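Local coordinates for binary enterotoxin of Clostridium perfringens component a (Clostridium perfringens, PDB 5WTZ), which binds NAD and, as the enzymatic component of a binary enterotoxin, ADP-ribosylates actin, at residues 291-303 / 339-351. Residues are numbered along the deposited sequence; the frame is centred on the assembly and turned at random.
With NAD (nicotinamide-adenine-dinucleotide), chain B.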
loop_
_atom_site.group_PDB
_atom_site.type_symbol
_atom_site.label_atom_id
_atom_site.label_comp_id
_atom_site.label_asym_id
_atom_site.label_seq_id
_atom_site.Cartn_x
_atom_site.Cartn_y
_atom_site.Cartn_z
ATOM N N ILE A 291 13.930 -12.614 -5.691
ATOM C CA ILE A 291 13.242 -11.405 -6.156
ATOM C C ILE A 291 14.271 -10.286 -6.406
ATOM O O ILE A 291 15.006 -9.900 -5.502
ATOM C CB ILE A 291 12.178 -10.963 -5.127
ATOM C CG1 ILE A 291 11.084 -12.026 -5.005
ATOM C CG2 ILE A 291 11.556 -9.619 -5.507
ATOM C CD1 ILE A 291 10.112 -12.071 -6.172
ATOM N N PRO A 292 14.357 -9.798 -7.658
ATOM C CA PRO A 292 15.429 -8.902 -8.127
ATOM C C PRO A 292 15.294 -7.425 -7.715
ATOM O O PRO A 292 16.271 -6.688 -7.860
ATOM C CB PRO A 292 15.330 -9.024 -9.646
ATOM C CG PRO A 292 13.884 -9.248 -9.882
ATOM C CD PRO A 292 13.437 -10.155 -8.749
ATOM N N GLU A 293 14.111 -7.012 -7.256
ATOM C CA GLU A 293 13.849 -5.648 -6.786
ATOM C C GLU A 293 12.604 -5.671 -5.916
ATOM O O GLU A 293 11.726 -6.530 -6.114
ATOM C CB GLU A 293 13.641 -4.689 -7.953
ATOM C CG GLU A 293 12.404 -5.024 -8.791
ATOM C CD GLU A 293 12.326 -4.200 -10.060
ATOM O OE1 GLU A 293 12.507 -2.969 -9.977
ATOM O OE2 GLU A 293 12.113 -4.789 -11.142
ATOM N N ASP A 294 12.518 -4.731 -4.975
ATOM C CA ASP A 294 11.369 -4.632 -4.080
ATOM C C ASP A 294 10.115 -4.544 -4.929
ATOM O O ASP A 294 10.065 -3.783 -5.906
ATOM C CB ASP A 294 11.461 -3.414 -3.151
ATOM C CG ASP A 294 12.476 -3.597 -2.014
ATOM O OD1 ASP A 294 13.450 -4.373 -2.164
ATOM O OD2 ASP A 294 12.305 -2.931 -0.972
ATOM N N ILE A 295 9.115 -5.338 -4.563
ATOM C CA ILE A 295 7.847 -5.365 -5.280
ATOM C C ILE A 295 6.702 -5.467 -4.261
ATOM O O ILE A 295 6.865 -6.019 -3.163
ATOM C CB ILE A 295 7.796 -6.536 -6.318
ATOM C CG1 ILE A 295 6.613 -6.371 -7.278
ATOM C CG2 ILE A 295 7.827 -7.911 -5.644
ATOM C CD1 ILE A 295 6.686 -7.288 -8.522
ATOM N N ILE A 296 5.569 -4.874 -4.601
ATOM C CA ILE A 296 4.337 -5.070 -3.849
ATOM C C ILE A 296 3.568 -6.262 -4.441
ATOM O O ILE A 296 3.386 -6.348 -5.656
ATOM C CB ILE A 296 3.443 -3.806 -3.876
ATOM C CG1 ILE A 296 4.156 -2.621 -3.193
ATOM C CG2 ILE A 296 2.093 -4.123 -3.243
ATOM C CD1 ILE A 296 4.719 -2.961 -1.791
ATOM N N THR A 297 3.128 -7.195 -3.597
ATOM C CA THR A 297 2.274 -8.280 -4.077
ATOM C C THR A 297 1.075 -8.456 -3.130
ATOM O O THR A 297 1.057 -7.891 -2.045
ATOM C CB THR A 297 3.055 -9.600 -4.234
ATOM O OG1 THR A 297 2.273 -10.522 -5.003
ATOM C CG2 THR A 297 3.453 -10.207 -2.855
ATOM N N TYR A 298 0.079 -9.230 -3.553
ATOM C CA TYR A 298 -1.225 -9.288 -2.877
ATOM C C TYR A 298 -1.695 -10.707 -2.567
ATOM O O TYR A 298 -1.312 -11.664 -3.226
ATOM C CB TYR A 298 -2.299 -8.596 -3.734
ATOM C CG TYR A 298 -2.013 -7.140 -4.066
ATOM C CD1 TYR A 298 -1.252 -6.798 -5.195
ATOM C CD2 TYR A 298 -2.498 -6.114 -3.259
ATOM C CE1 TYR A 298 -0.989 -5.463 -5.501
ATOM C CE2 TYR A 298 -2.245 -4.777 -3.553
ATOM C CZ TYR A 298 -1.482 -4.464 -4.658
ATOM O OH TYR A 298 -1.248 -3.145 -4.937
ATOM N N ARG A 299 -2.578 -10.843 -1.586
ATOM C CA ARG A 299 -3.128 -12.160 -1.282
ATOM C C ARG A 299 -4.519 -11.997 -0.696
ATOM O O ARG A 299 -4.718 -11.182 0.205
ATOM C CB ARG A 299 -2.233 -12.932 -0.300
ATOM C CG ARG A 299 -2.778 -14.326 0.042
ATOM C CD ARG A 299 -1.819 -15.134 0.939
ATOM N NE ARG A 299 -2.580 -16.218 1.552
ATOM C CZ ARG A 299 -2.981 -17.305 0.905
ATOM N NH1 ARG A 299 -2.641 -17.492 -0.375
ATOM N NH2 ARG A 299 -3.710 -18.228 1.532
ATOM N N ARG A 300 -5.474 -12.749 -1.235
ATOM C CA ARG A 300 -6.789 -12.882 -0.630
ATOM C C ARG A 300 -6.671 -13.973 0.419
ATOM O O ARG A 300 -6.513 -15.153 0.094
ATOM C CB ARG A 300 -7.832 -13.193 -1.697
ATOM C CG ARG A 300 -7.870 -12.132 -2.813
ATOM C CD ARG A 300 -8.138 -10.737 -2.224
ATOM N NE ARG A 300 -7.973 -9.621 -3.167
ATOM C CZ ARG A 300 -8.902 -8.691 -3.389
ATOM N NH1 ARG A 300 -10.077 -8.767 -2.786
ATOM N NH2 ARG A 300 -8.681 -7.698 -4.238
ATOM N N MET A 301 -6.666 -13.574 1.686
ATOM C CA MET A 301 -6.359 -14.493 2.778
ATOM C C MET A 301 -7.656 -15.004 3.383
ATOM O O MET A 301 -8.640 -14.270 3.458
ATOM C CB MET A 301 -5.508 -13.806 3.861
ATOM C CG MET A 301 -4.311 -12.989 3.338
ATOM S SD MET A 301 -3.528 -11.994 4.636
ATOM C CE MET A 301 -2.554 -13.210 5.453
ATOM N N GLY A 302 -7.669 -16.261 3.804
ATOM C CA GLY A 302 -8.796 -16.782 4.557
ATOM C C GLY A 302 -8.667 -16.428 6.033
ATOM O O GLY A 302 -7.570 -16.087 6.500
ATOM N N PRO A 303 -9.770 -16.533 6.788
ATOM C CA PRO A 303 -9.756 -16.140 8.205
ATOM C C PRO A 303 -8.776 -16.951 9.065
ATOM O O PRO A 303 -8.228 -16.386 10.018
ATOM C CB PRO A 303 -11.202 -16.393 8.647
ATOM C CG PRO A 303 -11.726 -17.436 7.675
ATOM C CD PRO A 303 -11.103 -17.010 6.371
ATOM N N THR A 339 3.626 -21.919 5.900
ATOM C CA THR A 339 3.170 -22.380 4.592
ATOM C C THR A 339 3.925 -21.707 3.448
ATOM O O THR A 339 4.573 -20.677 3.659
ATOM C CB THR A 339 1.656 -22.090 4.425
ATOM O OG1 THR A 339 1.384 -20.771 4.912
ATOM C CG2 THR A 339 0.801 -23.113 5.199
ATOM N N PHE A 340 3.868 -22.291 2.247
ATOM C CA PHE A 340 4.206 -21.541 1.048
ATOM C C PHE A 340 3.138 -20.467 0.922
ATOM O O PHE A 340 1.969 -20.700 1.265
ATOM C CB PHE A 340 4.225 -22.395 -0.232
ATOM C CG PHE A 340 5.281 -23.473 -0.257
ATOM C CD1 PHE A 340 6.626 -23.153 -0.448
ATOM C CD2 PHE A 340 4.935 -24.795 -0.097
ATOM C CE1 PHE A 340 7.592 -24.135 -0.472
ATOM C CE2 PHE A 340 5.905 -25.797 -0.125
ATOM C CZ PHE A 340 7.244 -25.459 -0.301
ATOM N N ILE A 341 3.519 -19.309 0.402
ATOM C CA ILE A 341 2.569 -18.208 0.240
ATOM C C ILE A 341 2.246 -17.939 -1.237
ATOM O O ILE A 341 3.099 -17.444 -1.996
ATOM C CB ILE A 341 3.075 -16.898 0.870
ATOM C CG1 ILE A 341 3.734 -17.166 2.221
ATOM C CG2 ILE A 341 1.907 -15.887 0.963
ATOM C CD1 ILE A 341 4.309 -15.898 2.871
ATOM N N SER A 342 1.021 -18.286 -1.631
ATOM C CA SER A 342 0.482 -17.929 -2.941
ATOM C C SER A 342 0.022 -16.459 -2.966
ATOM O O SER A 342 -0.933 -16.048 -2.276
ATOM C CB SER A 342 -0.673 -18.860 -3.333
ATOM O OG SER A 342 -0.187 -20.095 -3.858
ATOM N N THR A 343 0.716 -15.662 -3.762
ATOM C CA THR A 343 0.386 -14.238 -3.892
ATOM C C THR A 343 0.175 -13.892 -5.352
ATOM O O THR A 343 0.636 -14.602 -6.237
ATOM C CB THR A 343 1.484 -13.290 -3.327
ATOM O OG1 THR A 343 2.559 -13.163 -4.270
ATOM C CG2 THR A 343 2.023 -13.775 -1.988
ATOM N N THR A 344 -0.536 -12.797 -5.596
ATOM C CA THR A 344 -0.742 -12.298 -6.940
ATOM C C THR A 344 -0.275 -10.849 -6.990
ATOM O O THR A 344 -0.597 -10.048 -6.111
ATOM C CB THR A 344 -2.229 -12.426 -7.382
ATOM O OG1 THR A 344 -2.403 -11.839 -8.674
ATOM C CG2 THR A 344 -3.180 -11.724 -6.405
ATOM N N VAL A 345 0.486 -10.496 -8.020
ATOM C CA VAL A 345 1.014 -9.146 -8.092
ATOM C C VAL A 345 -0.028 -8.116 -8.525
ATOM O O VAL A 345 0.271 -6.914 -8.562
ATOM C CB VAL A 345 2.221 -9.079 -9.024
ATOM C CG1 VAL A 345 3.302 -10.017 -8.487
ATOM C CG2 VAL A 345 1.833 -9.433 -10.456
ATOM N N LEU A 346 -1.243 -8.566 -8.843
ATOM C CA LEU A 346 -2.322 -7.628 -9.153
ATOM C C LEU A 346 -3.187 -7.417 -7.924
ATOM O O LEU A 346 -3.364 -8.336 -7.125
ATOM C CB LEU A 346 -3.193 -8.126 -10.305
ATOM C CG LEU A 346 -2.524 -8.480 -11.644
ATOM C CD1 LEU A 346 -3.572 -8.864 -12.667
ATOM C CD2 LEU A 346 -1.652 -7.327 -12.167
ATOM N N SER A 347 -3.737 -6.215 -7.789
ATOM C CA SER A 347 -4.637 -5.900 -6.692
ATOM C C SER A 347 -6.060 -6.389 -6.987
ATOM O O SER A 347 -6.891 -6.428 -6.070
ATOM C CB SER A 347 -4.641 -4.384 -6.400
ATOM O OG SER A 347 -4.933 -3.615 -7.562
ATOM N N ASN A 348 -6.324 -6.766 -8.247
ATOM C CA ASN A 348 -7.621 -7.328 -8.673
ATOM C C ASN A 348 -8.129 -8.411 -7.731
ATOM O O ASN A 348 -7.353 -9.255 -7.290
ATOM C CB ASN A 348 -7.557 -7.948 -10.088
ATOM C CG ASN A 348 -7.087 -6.979 -11.159
ATOM O OD1 ASN A 348 -6.115 -6.253 -10.972
ATOM N ND2 ASN A 348 -7.771 -6.978 -12.293
ATOM N N ASN A 349 -9.429 -8.414 -7.440
ATOM C CA ASN A 349 -10.014 -9.543 -6.723
ATOM C C ASN A 349 -9.963 -10.802 -7.598
ATOM O O ASN A 349 -9.882 -10.704 -8.815
ATOM C CB ASN A 349 -11.451 -9.234 -6.307
ATOM C CG ASN A 349 -11.911 -10.066 -5.115
ATOM O OD1 ASN A 349 -11.211 -10.985 -4.666
ATOM N ND2 ASN A 349 -13.104 -9.748 -4.597
ATOM N N ILE A 350 -9.986 -11.974 -6.970
ATOM C CA ILE A 350 -9.965 -13.247 -7.686
ATOM C C ILE A 350 -11.293 -13.962 -7.469
ATOM O O ILE A 350 -11.743 -14.084 -6.325
ATOM C CB ILE A 350 -8.806 -14.145 -7.211
ATOM C CG1 ILE A 350 -7.454 -13.479 -7.489
ATOM C CG2 ILE A 350 -8.883 -15.512 -7.872
ATOM C CD1 ILE A 350 -6.281 -14.120 -6.745
ATOM N N SER A 351 -11.916 -14.415 -8.558
ATOM C CA SER A 351 -13.267 -14.992 -8.515
ATOM C C SER A 351 -13.429 -16.081 -7.468
ATOM O O SER A 351 -14.410 -16.084 -6.722
ATOM C CB SER A 351 -13.656 -15.553 -9.884
ATOM O OG SER A 351 -13.991 -14.506 -10.778
HETATM P PA NAD B . -3.762 -21.840 0.578
HETATM O O1A NAD B . -3.218 -23.245 0.686
HETATM O O2A NAD B . -2.877 -20.663 0.861
HETATM O O5B NAD B . -5.054 -21.680 1.530
HETATM C C5B NAD B . -6.021 -22.719 1.721
HETATM C C4B NAD B . -6.699 -22.529 3.064
HETATM O O4B NAD B . -5.703 -22.670 4.086
HETATM C C3B NAD B . -7.311 -21.138 3.206
HETATM O O3B NAD B . -8.542 -21.254 3.938
HETATM C C2B NAD B . -6.269 -20.381 4.019
HETATM O O2B NAD B . -6.841 -19.341 4.819
HETATM C C1B NAD B . -5.630 -21.474 4.869
HETATM N N9A NAD B . -4.217 -21.129 5.124
HETATM C C8A NAD B . -3.264 -20.896 4.204
HETATM N N7A NAD B . -2.080 -20.591 4.808
HETATM C C5A NAD B . -2.297 -20.611 6.128
HETATM C C6A NAD B . -1.487 -20.383 7.342
HETATM N N6A NAD B . -0.180 -20.055 7.239
HETATM N N1A NAD B . -2.103 -20.489 8.545
HETATM C C2A NAD B . -3.401 -20.821 8.654
HETATM N N3A NAD B . -4.192 -21.058 7.590
HETATM C C4A NAD B . -3.701 -20.956 6.332
HETATM O O3 NAD B . -4.333 -21.690 -0.913
HETATM P PN NAD B . -5.323 -20.576 -1.517
HETATM O O1N NAD B . -4.600 -19.247 -1.491
HETATM O O2N NAD B . -6.677 -20.743 -0.870
HETATM O O5D NAD B . -5.425 -21.130 -3.024
HETATM C C5D NAD B . -4.264 -21.372 -3.818
HETATM C C4D NAD B . -4.682 -21.527 -5.268
HETATM O O4D NAD B . -5.025 -20.246 -5.801
HETATM C C3D NAD B . -3.509 -22.001 -6.104
HETATM O O3D NAD B . -4.043 -22.625 -7.286
HETATM C C2D NAD B . -2.808 -20.713 -6.477
HETATM O O2D NAD B . -2.086 -20.842 -7.706
HETATM C C1D NAD B . -3.953 -19.701 -6.561
HETATM N N1N NAD B . -3.609 -18.366 -6.029
HETATM C C2N NAD B . -4.251 -17.861 -4.956
HETATM C C3N NAD B . -3.918 -16.594 -4.462
HETATM C C7N NAD B . -4.619 -15.999 -3.272
HETATM O O7N NAD B . -5.138 -16.706 -2.398
HETATM N N7N NAD B . -4.676 -14.678 -3.236
HETATM C C4N NAD B . -2.935 -15.829 -5.080
HETATM C C5N NAD B . -2.290 -16.372 -6.180
HETATM C C6N NAD B . -2.652 -17.644 -6.631
HETATM O O HOH W 1 2.430 -5.453 -7.994
HETATM O O HOH W 2 -5.565 -9.485 -5.154
#
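Y298 and T344 join strands 295-301 and 341-344 by a single antiparallel bridge, a hydrogen-bonded pair. T344 N reaches Y298 O at 2.7 Å, and Y298 N returns to T344 O. The short strand axes cross at 113°. Water 1 links I296 O to V345 O beside the bridge.

Two arginines make the main side-chain polar contacts. The R299 chain is extended from CG to NE, with CG anti to the backbone N (chi1 -180°), which brings the guanidinium to S342 O and the NAD diphosphate. R299 NH1 gives a bond to S342 O, 2.9 Å long, on a lone pair in the carbonyl plane, and another to NAD O1N. NH2 bonds weakly to NAD O2A, and NE forms a salt bridge with E305. R300 bends at chi2 and reaches the loop 345-350. R300 NH2 meets S347 O at 2.9 Å, with the oxygen in the guanidinium plane. The N349 amide stacks on one face, the two planes 10° apart, with OD1 offset toward the rim. Water 2 ties R300 NE to L346 O and N348 O.

The Y298 ring takes a CH-pi contact over one face from S347 CB, 3.8 Å from the centroid, while T344 O and V345 O lie at its edge. Its OH bonds to N215. T297 OG1 and T343 OG1 are 2.8 Å apart, their side chains crossing at about a right angle; T343 OG1 also bonds to V385 O.

R299, S342 and E384 are consistent with the Arg-Ser-Glu signature of this class of ADP-ribosyltransferases; S342-T343-T344 probably stands where relatives carry the Ser-Thr-Ser motif. S342 OG bonds to E384, itself an NAD ligand. S342 O and E305 probably orient R299 toward the diphosphate, where its charge probably offsets the phosphates.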